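Outer membrane protein Omp121 (Bacteroides thetaiotaomicron, PDB 5FQ8) probably imports a nutrient across the outer membrane as a TonB-dependent beta-barrel receptor with a plug domain, and binds calcium and magnesium ions. Local coordinates at residues Lys396-Thr401 with Val463-Pro468; Gly525-Phe530 with Thr543-Trp548; Gly749-Tyr754 with Phe764-Ala769; Gly758-Val763 with Cys795-Asn800. One frame throughout, in Å; residues are numbered along the deposited sequence.

How the contacts relate
From the N terminus, contact 1 comes first and joins neighbouring strands 398-417 and 446-469, closing a loop of 61 residues. Contact 2 follows in series and closes the short hairpin of strands 513-534 and 538-549. Contacts 1 and 2 lie in the same barrel wall, their centres about 18 Å apart. Contacts 3 and 4 come later and cross, because their segments alternate along the chain. Contact 3 closes hairpin 752-756 with 763-766. Contact 4 ties the turn of that hairpin to the loop leading into barrel strand 802-812. The two touch, by packing of Met-753 on Met-798 and probably by backbone bonds of Tyr-754 with Val-763 and Phe-764 with Cys-795. Contact 3 is about 59 Å from contact 1, centre to centre.

Contact 1 (Lys396-Thr401 with Val463-Pro468); sequences KYFKFT and VNFNMP
Two torsions bring the thioether of Met-467 over the ring of Tyr-397. In Tyr-397, CG stands anti to the carbonyl carbon and beside the backbone N (chi1 -47°), which sets the ring alongside strand 446-469. Met-467 turns at its last torsion (chi3 -84°) and folds its methyl group back over that ring. Met-467 CE sits above one face, 3.9 Å from the centroid of the Tyr-397 ring, displaced toward the CD2-CE2 side. Met-467 SD stands higher, 4.8 Å from the centroid of the Tyr-397 ring and close to the ring normal, a Met-aromatic contact. Lys-396 CG lies over the opposite face, so aliphatic groups sandwich the ring.

Phe-398 and Phe-465 form a non-hydrogen-bonded antiparallel pair with both side chains on one face of the sheet. Their planes are 22° apart but slid, and the rings barely overlap. The ring centroids of Phe-398 and Phe-465 are 4.7 Å apart. Phe-394 meets Phe-398 as well and extends this aromatic patch. Phe-465 CE1 also touches Tyr-397 CB at 3.6 Å.

The backbones are joined by three bonds. Asn-466 N reaches Tyr-397 O at 2.9 Å. Asn-464 N donates to Lys-399 O at 3.0 Å. Lys-399 N donates to Asn-464 O at 3.1 Å. On the other face of the sheet, Asn-464 ND2 turns to Asn-475 OD1 of the next strand.

The short turn before strand 398-417 probably marks the periplasmic rim of the barrel. There the backbone bonds set the register, while dispersion between rings and thioether holds the side chains, without any salt bridge across the pair.

Contact 2 (Gly525-Phe530 with Thr543-Trp548); sequences GVFGQF and TARNDW
Arg-545 and Phe-527 face each other in an antiparallel beta hairpin of the barrel wall, strands 513-534 and 538-549. They form a non-hydrogen-bonded pair on the face that looks toward the plug domain. Arg-545 is extended from CG to NE, with CG anti to the backbone N (chi1 176°). Arg-545 CB packs on Phe-527 CB at 3.7 Å. CG lies near Val-526 O, and CD still borders Phe-527 CB. Arg-545 NE then gives a salt bridge to Asp-547 OD1 at 2.6 Å. It is nearly straight (163° at the hydrogen), in the guanidinium plane and on the syn lone pair of the oxygen. NH2 adds only a weak bond to the same OD1, and makes its firmer hydrogen bond to Asn-481 OD1. NH1 bonds weakly to Ala-151 O, so the tip reaches out of the hairpin. Phe-527 CD1 lies over one face of the guanidinium group.

Tyr-561 OH holds the other oxygen, Asp-547 OD2, and this helps to fix the carboxylate. Gly-525 CA lies close to Asp-547 OD1, at 3.4 Å.

Two bonds join Val-526 to Asn-546, and two more join Gly-528 to Ala-544. Gly-528 N to Ala-544 O measures 2.8 Å. On the outer face, Asn-546 ND2 lies over the Trp-548 ring and bonds to Ser-558 OG. Val-526 CG1 meets the ring edge, 3.9 Å from Trp-548 CZ3.

Contact 3 (Gly749-Tyr754 with Phe764-Ala769); sequences GGTSMY and FKAQVA
Met-753 lies over the ring of Phe-764. Its CB stands above one face, 4.1 Å from the centroid of the Phe-764 ring and offset toward the rim. CG is anti to the backbone N (chi1 176°), and the chain bends at chi3 (-97°), which brings CE to the CZ and CE2 atoms. SD approaches obliquely, making a Met-aromatic contact. Thr-751 CG2 touches the ring edge, 3.8 Å from Phe-764 CD1. With an alanine at Phe-764, Met-753 and Thr-751 CG2 would probably lose the surface they pack on, and the thioether would be freer to turn.

On the other face of the sheet, Lys-765 CD rests near Tyr-754 CE2 at 3.8 Å. The two side chains cross at about a right angle. Lys-765 NZ is 5.4 Å from the centroid of the Tyr-754 ring, at most a weak cation-pi attraction.

The backbone that sets these groups is a beta hairpin, strands 752-756 and 763-766, within a four-stranded antiparallel sheet. Ser-752 N bonds to Lys-765 O at 3.2 Å, and Lys-765 N to Ser-752 O at 3.0 Å. Ser-752 OG ties back to Gly-750 O at 2.8 Å, from above the carbonyl plane. A water joins Thr-751 OG1 to Gln-767 N beyond the paired residues.

Further out, Leu-899 of strand 899-915 packs on Thr-751, Phe-764 and Ala-766. Tyr-754 OH is hydrogen-bonded to a polar side chain of another protein chain.

Contact 4 (Gly758-Val763 with Cys795-Asn800); sequences GMPVGV and CGDMNN
Pro-760 meets Asp-797 and Asn-799 where the hairpin turn approaches the loop 795-800. Its ring crosses the Asp-797 side chain at about a right angle, with Pro-760 CB 3.7 Å from Asp-797 OD2. Pro-760 CB also borders Asn-799 ND2.

Val-761 comes next. Val-761 O takes a hydrogen bond from Asn-799 ND2 at 3.0 Å. The donor lies in the carbonyl plane, but the bond is bent (136° at the hydrogen) and the oxygen is tilted from the amide plane. The same ND2 has a weak bond to Asp-797 OD2, so this amide bridges Val-761 O and the carboxylate of Asp-797, weakly on the second side. Val-761 CG1 packs on Met-798 SD at 3.9 Å. Leu-960 touches both side chains from outside.

Gly-762 has a positive phi (88°) and turns the chain through a corner. The methyl of Met-798 lies against its bare backbone, with Met-798 CE 3.5 Å from Gly-762 CA. Met-798 CG stands between its own N and carbonyl carbon (chi1 58°), which turns the chain toward this corner. Were a serine to replace Met-798, Val-761 CG1 and Gly-762 CA would probably lose their apolar neighbour, leaving a gap beside the corner. Gly-762 O receives a CA-H...O contact from Asp-797 CA at 3.3 Å.

Val-763 ends the walk as the backbones draw together, Val-763 CA lying 4.3 Å from Asp-797 CA. The arrangement is a beta-hairpin connection, between strands 752-756 and 763-766, packed on the loop that leads into barrel strand 802-812.

Contact 1 (Lys396-Thr401 with Val463-Pro468)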
loop_
_atom_site.group_PDB
_atom_site.type_symbol
_atom_site.label_atom_id
_atom_site.label_comp_id
_atom_site.label_asym_id
_atom_site.label_seq_id
_atom_site.Cartn_x
_atom_site.Cartn_y
_atom_site.Cartn_z
ATOM N N LYS B 396 1.329 -29.742 -54.705
ATOM C CA LYS B 396 1.713 -31.136 -54.514
ATOM C C LYS B 396 2.561 -31.336 -53.269
ATOM O O LYS B 396 2.224 -32.161 -52.416
ATOM C CB LYS B 396 2.456 -31.658 -55.752
ATOM C CG LYS B 396 2.517 -33.178 -55.886
ATOM C CD LYS B 396 1.209 -33.758 -56.414
ATOM C CE LYS B 396 1.314 -35.257 -56.633
ATOM N NZ LYS B 396 2.404 -35.586 -57.593
ATOM N N TYR B 397 3.656 -30.594 -53.145
ATOM C CA TYR B 397 4.665 -30.903 -52.144
ATOM C C TYR B 397 4.875 -29.825 -51.084
ATOM O O TYR B 397 5.732 -30.010 -50.213
ATOM C CB TYR B 397 6.008 -31.188 -52.830
ATOM C CG TYR B 397 5.940 -32.137 -54.004
ATOM C CD1 TYR B 397 5.826 -33.510 -53.812
ATOM C CD2 TYR B 397 6.012 -31.662 -55.307
ATOM C CE1 TYR B 397 5.770 -34.378 -54.885
ATOM C CE2 TYR B 397 5.960 -32.516 -56.381
ATOM C CZ TYR B 397 5.840 -33.871 -56.167
ATOM O OH TYR B 397 5.784 -34.717 -57.251
ATOM N N PHE B 398 4.139 -28.717 -51.117
ATOM C CA PHE B 398 4.323 -27.637 -50.157
ATOM C C PHE B 398 3.122 -27.498 -49.231
ATOM O O PHE B 398 2.020 -27.968 -49.520
ATOM C CB PHE B 398 4.543 -26.297 -50.854
ATOM C CG PHE B 398 5.707 -26.271 -51.784
ATOM C CD1 PHE B 398 6.978 -26.015 -51.316
ATOM C CD2 PHE B 398 5.525 -26.463 -53.139
ATOM C CE1 PHE B 398 8.045 -25.972 -52.178
ATOM C CE2 PHE B 398 6.590 -26.414 -54.004
ATOM C CZ PHE B 398 7.851 -26.170 -53.523
ATOM N N LYS B 399 3.353 -26.803 -48.124
ATOM C CA LYS B 399 2.332 -26.590 -47.105
ATOM C C LYS B 399 2.677 -25.301 -46.378
ATOM O O LYS B 399 3.778 -25.179 -45.841
ATOM C CB LYS B 399 2.277 -27.773 -46.131
ATOM C CG LYS B 399 1.270 -27.634 -44.999
ATOM C CD LYS B 399 1.649 -28.467 -43.775
ATOM C CE LYS B 399 1.163 -29.894 -43.876
ATOM N NZ LYS B 399 1.399 -30.634 -42.615
ATOM N N PHE B 400 1.763 -24.334 -46.385
ATOM C CA PHE B 400 1.934 -23.115 -45.610
ATOM C C PHE B 400 1.274 -23.271 -44.250
ATOM O O PHE B 400 0.173 -23.808 -44.142
ATOM C CB PHE B 400 1.337 -21.908 -46.336
ATOM C CG PHE B 400 1.312 -20.667 -45.505
ATOM C CD1 PHE B 400 0.282 -20.422 -44.626
ATOM C CD2 PHE B 400 2.328 -19.745 -45.595
ATOM C CE1 PHE B 400 0.271 -19.297 -43.855
ATOM C CE2 PHE B 400 2.314 -18.608 -44.826
ATOM C CZ PHE B 400 1.287 -18.385 -43.956
ATOM N N THR B 401 1.936 -22.769 -43.214
ATOM C CA THR B 401 1.386 -22.840 -41.871
ATOM C C THR B 401 1.585 -21.518 -41.153
ATOM O O THR B 401 2.711 -21.034 -41.040
ATOM C CB THR B 401 2.024 -23.973 -41.080
ATOM O OG1 THR B 401 1.542 -25.219 -41.582
ATOM C CG2 THR B 401 1.655 -23.861 -39.633
ATOM N N VAL B 463 6.976 -22.455 -44.071
ATOM C CA VAL B 463 6.693 -23.128 -45.330
ATOM C C VAL B 463 7.438 -24.455 -45.339
ATOM O O VAL B 463 8.650 -24.502 -45.107
ATOM C CB VAL B 463 7.076 -22.267 -46.547
ATOM C CG1 VAL B 463 8.497 -21.799 -46.435
ATOM C CG2 VAL B 463 6.881 -23.048 -47.818
ATOM N N ASN B 464 6.709 -25.536 -45.587
ATOM C CA ASN B 464 7.280 -26.872 -45.617
ATOM C C ASN B 464 7.286 -27.406 -47.040
ATOM O O ASN B 464 6.405 -27.089 -47.843
ATOM C CB ASN B 464 6.507 -27.828 -44.712
ATOM C CG ASN B 464 7.218 -29.146 -44.528
ATOM O OD1 ASN B 464 6.878 -30.141 -45.163
ATOM N ND2 ASN B 464 8.229 -29.157 -43.672
ATOM N N PHE B 465 8.290 -28.224 -47.340
ATOM C CA PHE B 465 8.446 -28.826 -48.658
ATOM C C PHE B 465 8.849 -30.276 -48.476
ATOM O O PHE B 465 9.887 -30.549 -47.878
ATOM C CB PHE B 465 9.487 -28.067 -49.470
ATOM C CG PHE B 465 9.882 -28.740 -50.731
ATOM C CD1 PHE B 465 8.934 -29.122 -51.651
ATOM C CD2 PHE B 465 11.212 -28.960 -51.016
ATOM C CE1 PHE B 465 9.303 -29.727 -52.832
ATOM C CE2 PHE B 465 11.591 -29.566 -52.190
ATOM C CZ PHE B 465 10.634 -29.951 -53.103
ATOM N N ASN B 466 8.043 -31.202 -48.989
ATOM C CA ASN B 466 8.285 -32.629 -48.784
ATOM C C ASN B 466 8.084 -33.379 -50.093
ATOM O O ASN B 466 6.960 -33.463 -50.597
ATOM C CB ASN B 466 7.370 -33.187 -47.698
ATOM C CG ASN B 466 7.784 -34.564 -47.250
ATOM O OD1 ASN B 466 8.283 -35.355 -48.040
ATOM N ND2 ASN B 466 7.587 -34.861 -45.973
ATOM N N MET B 467 9.164 -33.961 -50.620
ATOM C CA MET B 467 9.097 -34.617 -51.911
ATOM C C MET B 467 10.033 -35.814 -51.999
ATOM O O MET B 467 11.241 -35.650 -51.775
ATOM C CB MET B 467 9.439 -33.635 -53.021
ATOM C CG MET B 467 9.703 -34.306 -54.339
ATOM S SD MET B 467 10.721 -33.308 -55.415
ATOM C CE MET B 467 9.513 -32.236 -56.149
ATOM N N PRO B 468 9.528 -36.998 -52.342
ATOM C CA PRO B 468 10.410 -38.150 -52.540
ATOM C C PRO B 468 11.023 -38.174 -53.923
ATOM O O PRO B 468 10.370 -37.854 -54.914
ATOM C CB PRO B 468 9.466 -39.342 -52.348
ATOM C CG PRO B 468 8.143 -38.828 -52.745
ATOM C CD PRO B 468 8.110 -37.399 -52.287
#

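Contact 2 (Gly525-Phe530 with Thr543-Trp548)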
loop_
_atom_site.group_PDB
_atom_site.type_symbol
_atom_site.label_atom_id
_atom_site.label_comp_id
_atom_site.label_asym_id
_atom_site.label_seq_id
_atom_site.Cartn_x
_atom_site.Cartn_y
_atom_site.Cartn_z
ATOM N N GLY B 525 13.114 -14.244 -34.980
ATOM C CA GLY B 525 14.084 -15.128 -35.594
ATOM C C GLY B 525 13.605 -15.684 -36.915
ATOM O O GLY B 525 12.409 -15.679 -37.224
ATOM N N VAL B 526 14.562 -16.167 -37.696
ATOM C CA VAL B 526 14.280 -16.923 -38.906
ATOM C C VAL B 526 15.033 -18.239 -38.812
ATOM O O VAL B 526 16.155 -18.275 -38.303
ATOM C CB VAL B 526 14.677 -16.131 -40.165
ATOM C CG1 VAL B 526 16.062 -15.567 -40.013
ATOM C CG2 VAL B 526 14.583 -17.013 -41.389
ATOM N N PHE B 527 14.410 -19.327 -39.261
ATOM C CA PHE B 527 15.012 -20.640 -39.078
ATOM C C PHE B 527 14.727 -21.544 -40.266
ATOM O O PHE B 527 13.771 -21.346 -41.015
ATOM C CB PHE B 527 14.532 -21.312 -37.789
ATOM C CG PHE B 527 13.049 -21.481 -37.713
ATOM C CD1 PHE B 527 12.247 -20.474 -37.208
ATOM C CD2 PHE B 527 12.457 -22.646 -38.130
ATOM C CE1 PHE B 527 10.885 -20.620 -37.124
ATOM C CE2 PHE B 527 11.095 -22.795 -38.048
ATOM C CZ PHE B 527 10.307 -21.773 -37.541
ATOM N N GLY B 528 15.580 -22.548 -40.413
ATOM C CA GLY B 528 15.406 -23.564 -41.436
ATOM C C GLY B 528 15.845 -24.922 -40.925
ATOM O O GLY B 528 16.750 -25.034 -40.094
ATOM N N GLN B 529 15.193 -25.964 -41.439
ATOM C CA GLN B 529 15.419 -27.330 -40.968
ATOM C C GLN B 529 15.330 -28.283 -42.150
ATOM O O GLN B 529 14.243 -28.515 -42.678
ATOM C CB GLN B 529 14.408 -27.695 -39.887
ATOM C CG GLN B 529 14.592 -29.050 -39.303
ATOM C CD GLN B 529 13.826 -29.206 -38.020
ATOM O OE1 GLN B 529 13.636 -28.244 -37.292
ATOM N NE2 GLN B 529 13.365 -30.416 -37.741
ATOM N N PHE B 530 16.463 -28.841 -42.556
ATOM C CA PHE B 530 16.536 -29.712 -43.724
ATOM C C PHE B 530 16.595 -31.173 -43.304
ATOM O O PHE B 530 17.527 -31.582 -42.609
ATOM C CB PHE B 530 17.760 -29.371 -44.567
ATOM C CG PHE B 530 17.850 -30.153 -45.840
ATOM C CD1 PHE B 530 16.945 -29.940 -46.860
ATOM C CD2 PHE B 530 18.856 -31.084 -46.027
ATOM C CE1 PHE B 530 17.033 -30.645 -48.044
ATOM C CE2 PHE B 530 18.953 -31.789 -47.208
ATOM C CZ PHE B 530 18.037 -31.570 -48.220
ATOM N N THR B 543 19.788 -28.115 -39.008
ATOM C CA THR B 543 19.006 -27.014 -38.463
ATOM C C THR B 543 19.841 -25.748 -38.385
ATOM O O THR B 543 21.039 -25.792 -38.117
ATOM C CB THR B 543 18.487 -27.327 -37.073
ATOM O OG1 THR B 543 19.587 -27.649 -36.224
ATOM C CG2 THR B 543 17.524 -28.473 -37.104
ATOM N N ALA B 544 19.184 -24.611 -38.592
ATOM C CA ALA B 544 19.833 -23.308 -38.527
ATOM C C ALA B 544 18.812 -22.262 -38.117
ATOM O O ALA B 544 17.685 -22.263 -38.615
ATOM C CB ALA B 544 20.455 -22.921 -39.867
ATOM N N ARG B 545 19.211 -21.373 -37.212
ATOM C CA ARG B 545 18.320 -20.325 -36.749
ATOM C C ARG B 545 19.126 -19.100 -36.372
ATOM O O ARG B 545 20.149 -19.209 -35.700
ATOM C CB ARG B 545 17.485 -20.772 -35.550
ATOM C CG ARG B 545 16.620 -19.666 -35.003
ATOM C CD ARG B 545 15.518 -20.169 -34.098
ATOM N NE ARG B 545 14.750 -19.044 -33.585
ATOM C CZ ARG B 545 13.545 -19.139 -33.048
ATOM N NH1 ARG B 545 12.959 -20.309 -32.948
ATOM N NH2 ARG B 545 12.929 -18.056 -32.620
ATOM N N ASN B 546 18.657 -17.938 -36.801
ATOM C CA ASN B 546 19.213 -16.672 -36.351
ATOM C C ASN B 546 18.133 -15.895 -35.623
ATOM O O ASN B 546 17.004 -15.793 -36.107
ATOM C CB ASN B 546 19.776 -15.851 -37.505
ATOM C CG ASN B 546 20.704 -14.753 -37.025
ATOM O OD1 ASN B 546 21.919 -14.945 -36.939
ATOM N ND2 ASN B 546 20.133 -13.602 -36.682
ATOM N N ASP B 547 18.482 -15.356 -34.465
ATOM C CA ASP B 547 17.554 -14.632 -33.622
ATOM C C ASP B 547 18.040 -13.206 -33.444
ATOM O O ASP B 547 19.224 -12.911 -33.579
ATOM C CB ASP B 547 17.414 -15.291 -32.254
ATOM C CG ASP B 547 16.661 -16.571 -32.310
ATOM O OD1 ASP B 547 15.945 -16.773 -33.298
ATOM O OD2 ASP B 547 16.782 -17.372 -31.367
ATOM N N TRP B 548 17.102 -12.316 -33.155
ATOM C CA TRP B 548 17.403 -10.944 -32.772
ATOM C C TRP B 548 16.672 -10.678 -31.473
ATOM O O TRP B 548 15.443 -10.742 -31.431
ATOM C CB TRP B 548 16.961 -9.957 -33.844
ATOM C CG TRP B 548 17.720 -9.994 -35.116
ATOM C CD1 TRP B 548 18.727 -9.172 -35.480
ATOM C CD2 TRP B 548 17.492 -10.862 -36.228
ATOM N NE1 TRP B 548 19.163 -9.475 -36.740
ATOM C CE2 TRP B 548 18.416 -10.513 -37.223
ATOM C CE3 TRP B 548 16.603 -11.910 -36.474
ATOM C CZ2 TRP B 548 18.483 -11.174 -38.442
ATOM C CZ3 TRP B 548 16.671 -12.562 -37.684
ATOM C CH2 TRP B 548 17.605 -12.196 -38.649
#

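Contact 3 (Gly749-Tyr754 with Phe764-Ala769)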
loop_
_atom_site.group_PDB
_atom_site.type_symbol
_atom_site.label_atom_id
_atom_site.label_comp_id
_atom_site.label_asym_id
_atom_site.label_seq_id
_atom_site.Cartn_x
_atom_site.Cartn_y
_atom_site.Cartn_z
ATOM N N GLY B 749 26.651 -15.361 7.357
ATOM C CA GLY B 749 27.393 -16.082 8.375
ATOM C C GLY B 749 26.897 -17.479 8.658
ATOM O O GLY B 749 27.142 -18.007 9.742
ATOM N N GLY B 750 26.184 -18.087 7.714
ATOM C CA GLY B 750 25.646 -19.424 7.862
ATOM C C GLY B 750 25.930 -20.244 6.625
ATOM O O GLY B 750 26.732 -19.839 5.781
ATOM N N THR B 751 25.276 -21.390 6.500
ATOM C CA THR B 751 25.553 -22.289 5.391
ATOM C C THR B 751 25.163 -21.649 4.067
ATOM O O THR B 751 24.082 -21.078 3.937
ATOM C CB THR B 751 24.795 -23.595 5.592
ATOM O OG1 THR B 751 25.127 -24.181 6.859
ATOM C CG2 THR B 751 25.131 -24.534 4.484
ATOM N N SER B 752 26.038 -21.747 3.075
ATOM C CA SER B 752 25.812 -21.055 1.816
ATOM C C SER B 752 26.221 -21.923 0.643
ATOM O O SER B 752 27.231 -22.625 0.700
ATOM C CB SER B 752 26.585 -19.745 1.758
ATOM O OG SER B 752 26.717 -19.194 3.045
ATOM N N MET B 753 25.458 -21.825 -0.433
ATOM C CA MET B 753 25.632 -22.648 -1.620
ATOM C C MET B 753 26.156 -21.780 -2.754
ATOM O O MET B 753 25.590 -20.727 -3.050
ATOM C CB MET B 753 24.307 -23.328 -1.992
ATOM C CG MET B 753 24.320 -24.147 -3.267
ATOM S SD MET B 753 22.687 -24.549 -3.872
ATOM C CE MET B 753 22.460 -26.131 -3.248
ATOM N N TYR B 754 27.223 -22.218 -3.381
ATOM C CA TYR B 754 27.988 -21.367 -4.277
ATOM C C TYR B 754 28.005 -21.939 -5.679
ATOM O O TYR B 754 27.435 -22.984 -5.950
ATOM C CB TYR B 754 29.417 -21.189 -3.756
ATOM C CG TYR B 754 29.475 -20.381 -2.492
ATOM C CD1 TYR B 754 29.433 -18.993 -2.535
ATOM C CD2 TYR B 754 29.531 -20.998 -1.250
ATOM C CE1 TYR B 754 29.457 -18.248 -1.391
ATOM C CE2 TYR B 754 29.564 -20.253 -0.098
ATOM C CZ TYR B 754 29.524 -18.878 -0.176
ATOM O OH TYR B 754 29.556 -18.117 0.965
ATOM N N PHE B 764 28.468 -26.429 -1.407
ATOM C CA PHE B 764 28.118 -25.942 -0.078
ATOM C C PHE B 764 29.368 -25.677 0.738
ATOM O O PHE B 764 30.320 -26.456 0.692
ATOM C CB PHE B 764 27.273 -26.943 0.691
ATOM C CG PHE B 764 25.832 -26.903 0.364
ATOM C CD1 PHE B 764 24.979 -26.089 1.066
ATOM C CD2 PHE B 764 25.324 -27.708 -0.624
ATOM C CE1 PHE B 764 23.654 -26.066 0.788
ATOM C CE2 PHE B 764 24.006 -27.706 -0.900
ATOM C CZ PHE B 764 23.158 -26.876 -0.193
ATOM N N LYS B 765 29.348 -24.580 1.493
ATOM C CA LYS B 765 30.312 -24.302 2.546
ATOM C C LYS B 765 29.564 -24.134 3.857
ATOM O O LYS B 765 28.470 -23.585 3.888
ATOM C CB LYS B 765 31.120 -23.056 2.241
ATOM C CG LYS B 765 32.058 -23.175 1.079
ATOM C CD LYS B 765 32.858 -21.923 0.924
ATOM C CE LYS B 765 33.861 -22.030 -0.192
ATOM N NZ LYS B 765 34.677 -20.792 -0.295
ATOM N N ALA B 766 30.148 -24.622 4.940
ATOM C CA ALA B 766 29.494 -24.550 6.238
ATOM C C ALA B 766 30.549 -24.642 7.326
ATOM O O ALA B 766 31.664 -25.098 7.088
ATOM C CB ALA B 766 28.450 -25.654 6.383
ATOM N N GLN B 767 30.191 -24.196 8.525
ATOM C CA GLN B 767 31.177 -24.130 9.598
ATOM C C GLN B 767 31.452 -25.523 10.153
ATOM O O GLN B 767 30.536 -26.234 10.567
ATOM C CB GLN B 767 30.745 -23.171 10.712
ATOM C CG GLN B 767 29.491 -23.505 11.466
ATOM C CD GLN B 767 29.537 -23.062 12.909
ATOM O OE1 GLN B 767 30.444 -22.366 13.317
ATOM N NE2 GLN B 767 28.561 -23.477 13.690
ATOM N N VAL B 768 32.722 -25.908 10.132
ATOM C CA VAL B 768 33.210 -27.143 10.711
ATOM C C VAL B 768 34.098 -26.777 11.885
ATOM O O VAL B 768 34.521 -25.632 12.026
ATOM C CB VAL B 768 33.975 -27.991 9.677
ATOM C CG1 VAL B 768 35.262 -27.313 9.317
ATOM C CG2 VAL B 768 34.208 -29.425 10.178
ATOM N N ALA B 769 34.364 -27.752 12.744
ATOM C CA ALA B 769 35.203 -27.462 13.890
ATOM C C ALA B 769 36.674 -27.579 13.536
ATOM O O ALA B 769 37.058 -28.208 12.553
ATOM C CB ALA B 769 34.876 -28.379 15.055
HETATM O O HOH W 1 27.586 -23.626 8.828
#

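Contact 4 (Gly758-Val763 with Cys795-Asn800)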
loop_
_atom_site.group_PDB
_atom_site.type_symbol
_atom_site.label_atom_id
_atom_site.label_comp_id
_atom_site.label_asym_id
_atom_site.label_seq_id
_atom_site.Cartn_x
_atom_site.Cartn_y
_atom_site.Cartn_z
ATOM N N GLY B 758 36.259 -24.543 -10.445
ATOM C CA GLY B 758 36.513 -25.887 -10.933
ATOM C C GLY B 758 35.706 -26.969 -10.250
ATOM O O GLY B 758 36.204 -28.072 -10.038
ATOM N N MET B 759 34.468 -26.670 -9.895
ATOM C CA MET B 759 33.653 -27.503 -9.030
ATOM C C MET B 759 32.244 -27.621 -9.591
ATOM O O MET B 759 31.848 -26.842 -10.464
ATOM C CB MET B 759 33.608 -26.909 -7.614
ATOM C CG MET B 759 34.946 -26.475 -7.071
ATOM S SD MET B 759 34.966 -26.516 -5.290
ATOM C CE MET B 759 34.524 -28.207 -5.002
ATOM N N PRO B 760 31.462 -28.584 -9.119
ATOM C CA PRO B 760 30.109 -28.740 -9.644
ATOM C C PRO B 760 29.230 -27.574 -9.248
ATOM O O PRO B 760 29.538 -26.810 -8.337
ATOM C CB PRO B 760 29.621 -30.040 -8.995
ATOM C CG PRO B 760 30.808 -30.739 -8.567
ATOM C CD PRO B 760 31.797 -29.677 -8.196
ATOM N N VAL B 761 28.112 -27.444 -9.956
ATOM C CA VAL B 761 27.144 -26.420 -9.600
ATOM C C VAL B 761 26.586 -26.712 -8.224
ATOM O O VAL B 761 26.203 -27.846 -7.922
ATOM C CB VAL B 761 26.024 -26.356 -10.638
ATOM C CG1 VAL B 761 24.841 -25.707 -10.036
ATOM C CG2 VAL B 761 26.467 -25.573 -11.826
ATOM N N GLY B 762 26.552 -25.698 -7.375
ATOM C CA GLY B 762 25.900 -25.831 -6.092
ATOM C C GLY B 762 26.773 -26.352 -4.978
ATOM O O GLY B 762 26.329 -27.191 -4.203
ATOM N N VAL B 763 28.000 -25.849 -4.861
ATOM C CA VAL B 763 28.887 -26.272 -3.788
ATOM C C VAL B 763 28.457 -25.643 -2.476
ATOM O O VAL B 763 28.121 -24.459 -2.422
ATOM C CB VAL B 763 30.332 -25.894 -4.126
ATOM C CG1 VAL B 763 31.234 -26.240 -2.975
ATOM C CG2 VAL B 763 30.762 -26.618 -5.359
ATOM N N CYS B 795 31.461 -28.743 1.852
ATOM C CA CYS B 795 30.700 -29.803 2.500
ATOM C C CYS B 795 29.820 -30.585 1.535
ATOM O O CYS B 795 28.778 -31.095 1.929
ATOM C CB CYS B 795 29.850 -29.235 3.627
ATOM S SG CYS B 795 30.783 -28.772 5.044
ATOM N N GLY B 796 30.236 -30.724 0.292
ATOM C CA GLY B 796 29.438 -31.432 -0.684
ATOM C C GLY B 796 28.717 -30.478 -1.609
ATOM O O GLY B 796 28.772 -29.255 -1.470
ATOM N N ASP B 797 28.037 -31.066 -2.579
ATOM C CA ASP B 797 27.351 -30.322 -3.616
ATOM C C ASP B 797 25.866 -30.659 -3.590
ATOM O O ASP B 797 25.387 -31.412 -2.743
ATOM C CB ASP B 797 27.971 -30.596 -4.987
ATOM C CG ASP B 797 28.024 -32.062 -5.328
ATOM O OD1 ASP B 797 27.946 -32.904 -4.412
ATOM O OD2 ASP B 797 28.159 -32.377 -6.523
ATOM N N MET B 798 25.130 -30.063 -4.518
ATOM C CA MET B 798 23.689 -30.220 -4.553
ATOM C C MET B 798 23.258 -31.455 -5.316
ATOM O O MET B 798 22.101 -31.863 -5.182
ATOM C CB MET B 798 23.050 -28.994 -5.199
ATOM C CG MET B 798 23.579 -28.753 -6.599
ATOM S SD MET B 798 22.508 -27.837 -7.680
ATOM C CE MET B 798 22.487 -26.329 -6.796
ATOM N N ASN B 799 24.157 -32.050 -6.102
ATOM C CA ASN B 799 23.786 -33.017 -7.126
ATOM C C ASN B 799 23.733 -34.440 -6.591
ATOM O O ASN B 799 24.591 -34.858 -5.811
ATOM C CB ASN B 799 24.768 -32.971 -8.292
ATOM C CG ASN B 799 24.891 -31.607 -8.896
ATOM O OD1 ASN B 799 24.145 -31.250 -9.798
ATOM N ND2 ASN B 799 25.832 -30.831 -8.407
ATOM N N ASN B 800 22.720 -35.177 -7.034
ATOM C CA ASN B 800 22.712 -36.629 -6.936
ATOM C C ASN B 800 23.878 -37.216 -7.716
ATOM O O ASN B 800 24.147 -36.818 -8.851
ATOM C CB ASN B 800 21.409 -37.180 -7.504
ATOM C CG ASN B 800 20.219 -36.839 -6.671
ATOM O OD1 ASN B 800 19.163 -36.544 -7.198
ATOM N ND2 ASN B 800 20.371 -36.871 -5.372
#